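Local coordinates for protein biotin transporter BioY (Lactococcus lactis subsp. cremoris, PDB 4DVE) that binds biotin as the membrane-embedded S component of an ECF-type ABC transporter, probably working with the energy-coupling complex to bring the vitamin into the cell, at residues R186-Q190 against G191-L195. Residues are numbered along the deposited sequence; the frame is centred on the assembly and turned at random.
Sequences RLRKQ and GGFEL
Arg188 and Phe193 face each other where the chain leaves helix 170-189 and doubles back, their CA atoms 5.7 Å apart. The Gln190-Gly191 and Gly191-Gly192 peptides are both modelled cis; Gln190 is poorly ordered, so the detail of this bend is doubtful. No direct hydrogen bond joins the two arms. Instead one water links them, donating to Arg188 O at 2.7 Å and accepting from Phe193 N at 2.8 Å, which ties a carbonyl in the last turn of the helix to the returning loop.

Phe193 carries most of the side-chain contact. With CG set beside the backbone N (chi1 -70°), the ring turns back toward the last helical turn, edge-on to Leu187 O, which lies near the ring plane, 3.5 Å from Phe193 CE1. Phe193 CE1 is also 4.4 Å from Leu187 CB, a loose apolar touch. At the root of the ring, Phe193 CB meets Arg188 CG at 4.0 Å. Beyond CG the arginine runs roughly perpendicular to the phenylalanine and bends at chi3 (-135°), its guanidinium plane turned 76° from the ring.

Across this contact Arg188 touches with CG, while its NH2 forms a salt bridge with Glu131 of helix 128-155 and a hydrogen bond to Gly60 O of helix 52-80. The Phe193 ring also stacks with Tyr22, so this surface turn near the C-terminus is laid against helix 13-33.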
ATOM      1  N   ARG A 186      16.237  -6.088  -1.597  1.00 53.42           N
ATOM      2  CA  ARG A 186      17.505  -5.344  -1.628  1.00 56.12           C
ATOM      3  C   ARG A 186      17.739  -4.480  -0.389  1.00 52.71           C
ATOM      4  O   ARG A 186      18.817  -4.534   0.217  1.00 52.55           O
ATOM      5  CB  ARG A 186      17.625  -4.447  -2.864  1.00 61.09           C
ATOM      6  CG  ARG A 186      18.420  -5.057  -3.991  1.00 71.26           C
ATOM      7  CD  ARG A 186      18.222  -4.284  -5.285  1.00 78.66           C
ATOM      8  NE  ARG A 186      18.460  -5.127  -6.459  1.00 84.84           N
ATOM      9  CZ  ARG A 186      18.241  -4.756  -7.719  1.00 88.12           C
ATOM     10  NH1 ARG A 186      17.763  -3.542  -8.001  1.00 87.39           N
ATOM     11  NH2 ARG A 186      18.500  -5.614  -8.706  1.00 91.79           N
ATOM     12  N   LEU A 187      16.766  -3.651  -0.039  1.00 48.52           N
ATOM     13  CA  LEU A 187      16.884  -2.826   1.162  1.00 48.95           C
ATOM     14  C   LEU A 187      17.126  -3.648   2.429  1.00 50.62           C
ATOM     15  O   LEU A 187      17.858  -3.207   3.305  1.00 50.06           O
ATOM     16  CB  LEU A 187      15.689  -1.914   1.360  1.00 46.57           C
ATOM     17  CG  LEU A 187      15.598  -0.749   0.379  1.00 48.08           C
ATOM     18  CD1 LEU A 187      14.284  -0.017   0.642  1.00 42.99           C
ATOM     19  CD2 LEU A 187      16.796   0.211   0.442  1.00 47.46           C
ATOM     20  N   ARG A 188      16.529  -4.840   2.504  1.00 49.42           N
ATOM     21  CA  ARG A 188      16.676  -5.693   3.660  1.00 51.62           C
ATOM     22  C   ARG A 188      17.975  -6.496   3.722  1.00 58.18           C
ATOM     23  O   ARG A 188      18.361  -6.898   4.804  1.00 54.66           O
ATOM     24  CB  ARG A 188      15.591  -6.735   3.701  1.00 49.84           C
ATOM     25  CG  ARG A 188      14.244  -6.312   4.269  1.00 51.19           C
ATOM     26  CD  ARG A 188      13.618  -7.602   4.787  1.00 53.85           C
ATOM     27  NE  ARG A 188      12.287  -7.629   4.383  1.00 56.03           N
ATOM     28  CZ  ARG A 188      11.743  -8.387   3.435  1.00 51.76           C
ATOM     29  NH1 ARG A 188      12.356  -9.387   2.786  1.00 50.85           N
ATOM     30  NH2 ARG A 188      10.505  -8.125   3.194  1.00 42.04           N
ATOM     31  N   LYS A 189      18.576  -6.798   2.572  1.00 62.45           N
ATOM     32  CA  LYS A 189      19.617  -7.818   2.487  1.00 72.04           C
ATOM     33  C   LYS A 189      20.788  -7.424   3.388  1.00 78.59           C
ATOM     34  O   LYS A 189      21.426  -8.277   4.000  1.00 78.09           O
ATOM     35  CB  LYS A 189      20.024  -8.092   1.024  1.00 75.25           C
ATOM     36  CG  LYS A 189      21.446  -7.756   0.625  1.00 81.37           C
ATOM     37  CD  LYS A 189      21.715  -8.124  -0.828  1.00 86.64           C
ATOM     38  CE  LYS A 189      21.707  -9.634  -1.044  1.00 92.60           C
ATOM     39  NZ  LYS A 189      22.494 -10.047  -2.244  1.00 96.56           N
ATOM     40  N   GLN A 190      21.048  -6.124   3.459  1.00 84.02           N
ATOM     41  CA  GLN A 190      21.670  -5.529   4.633  1.00 95.41           C
ATOM     42  C   GLN A 190      20.857  -4.253   4.940  1.00 96.96           C
ATOM     43  O   GLN A 190      20.562  -3.490   4.019  1.00 98.97           O
ATOM     44  CB  GLN A 190      23.166  -5.258   4.401  1.00103.55           C
ATOM     45  CG  GLN A 190      23.516  -4.086   3.485  1.00111.07           C
ATOM     46  CD  GLN A 190      23.821  -2.799   4.242  1.00116.51           C
ATOM     47  OE1 GLN A 190      23.305  -2.566   5.337  1.00117.35           O
ATOM     48  NE2 GLN A 190      24.671  -1.957   3.660  1.00119.41           N
ATOM     49  N   GLY A 191      20.493  -4.000   6.201  1.00 91.05           N
ATOM     50  CA  GLY A 191      21.013  -4.722   7.366  1.00 88.18           C
ATOM     51  C   GLY A 191      20.041  -5.677   8.042  1.00 78.59           C
ATOM     52  O   GLY A 191      20.027  -6.885   7.718  1.00 76.40           O
ATOM     53  N   GLY A 192      19.210  -5.166   8.956  1.00 63.67           N
ATOM     54  CA  GLY A 192      18.904  -3.724   9.118  1.00 61.44           C
ATOM     55  C   GLY A 192      17.387  -3.501   9.350  1.00 55.93           C
ATOM     56  O   GLY A 192      16.973  -2.558  10.011  1.00 56.34           O
ATOM     57  N   PHE A 193      16.571  -4.393   8.806  1.00 46.93           N
ATOM     58  CA  PHE A 193      15.115  -4.351   8.999  1.00 45.01           C
ATOM     59  C   PHE A 193      14.631  -5.566   9.754  1.00 43.42           C
ATOM     60  O   PHE A 193      13.435  -5.751   9.970  1.00 41.29           O
ATOM     61  CB  PHE A 193      14.460  -4.211   7.639  1.00 44.47           C
ATOM     62  CG  PHE A 193      14.697  -2.871   7.037  1.00 43.83           C
ATOM     63  CD1 PHE A 193      15.786  -2.649   6.207  1.00 47.13           C
ATOM     64  CD2 PHE A 193      13.897  -1.813   7.380  1.00 42.56           C
ATOM     65  CE1 PHE A 193      16.017  -1.393   5.676  1.00 47.07           C
ATOM     66  CE2 PHE A 193      14.120  -0.553   6.858  1.00 44.20           C
ATOM     67  CZ  PHE A 193      15.191  -0.341   6.007  1.00 45.97           C
ATOM     68  N   GLU A 194      15.604  -6.358  10.190  1.00 42.33           N
ATOM     69  CA  GLU A 194      15.403  -7.613  10.886  1.00 46.22           C
ATOM     70  C   GLU A 194      14.615  -7.430  12.191  1.00 45.41           C
ATOM     71  O   GLU A 194      13.812  -8.298  12.565  1.00 43.01           O
ATOM     72  CB  GLU A 194      16.801  -8.230  11.118  1.00 52.91           C
ATOM     73  CG  GLU A 194      16.992  -9.091  12.340  1.00 58.00           C
ATOM     74  CD  GLU A 194      16.993  -8.346  13.656  1.00 56.02           C
ATOM     75  OE1 GLU A 194      17.630  -7.278  13.797  1.00 57.52           O
ATOM     76  OE2 GLU A 194      16.337  -8.869  14.583  1.00 58.80           O
ATOM     77  N   LEU A 195      14.819  -6.290  12.857  1.00 42.71           N
ATOM     78  CA  LEU A 195      14.119  -5.952  14.099  1.00 43.69           C
ATOM     79  C   LEU A 195      12.594  -6.085  13.918  1.00 42.75           C
ATOM     80  O   LEU A 195      11.904  -6.554  14.827  1.00 41.70           O
ATOM     81  CB  LEU A 195      14.447  -4.503  14.524  1.00 43.89           C
ATOM     82  CG  LEU A 195      13.879  -3.909  15.830  1.00 45.58           C
ATOM     83  CD1 LEU A 195      14.236  -4.773  17.035  1.00 44.46           C
ATOM     84  CD2 LEU A 195      14.324  -2.449  16.057  1.00 43.89           C
TER
HETATM   85  O   HOH W   1      17.074  -6.580   7.191  1.00 49.93           O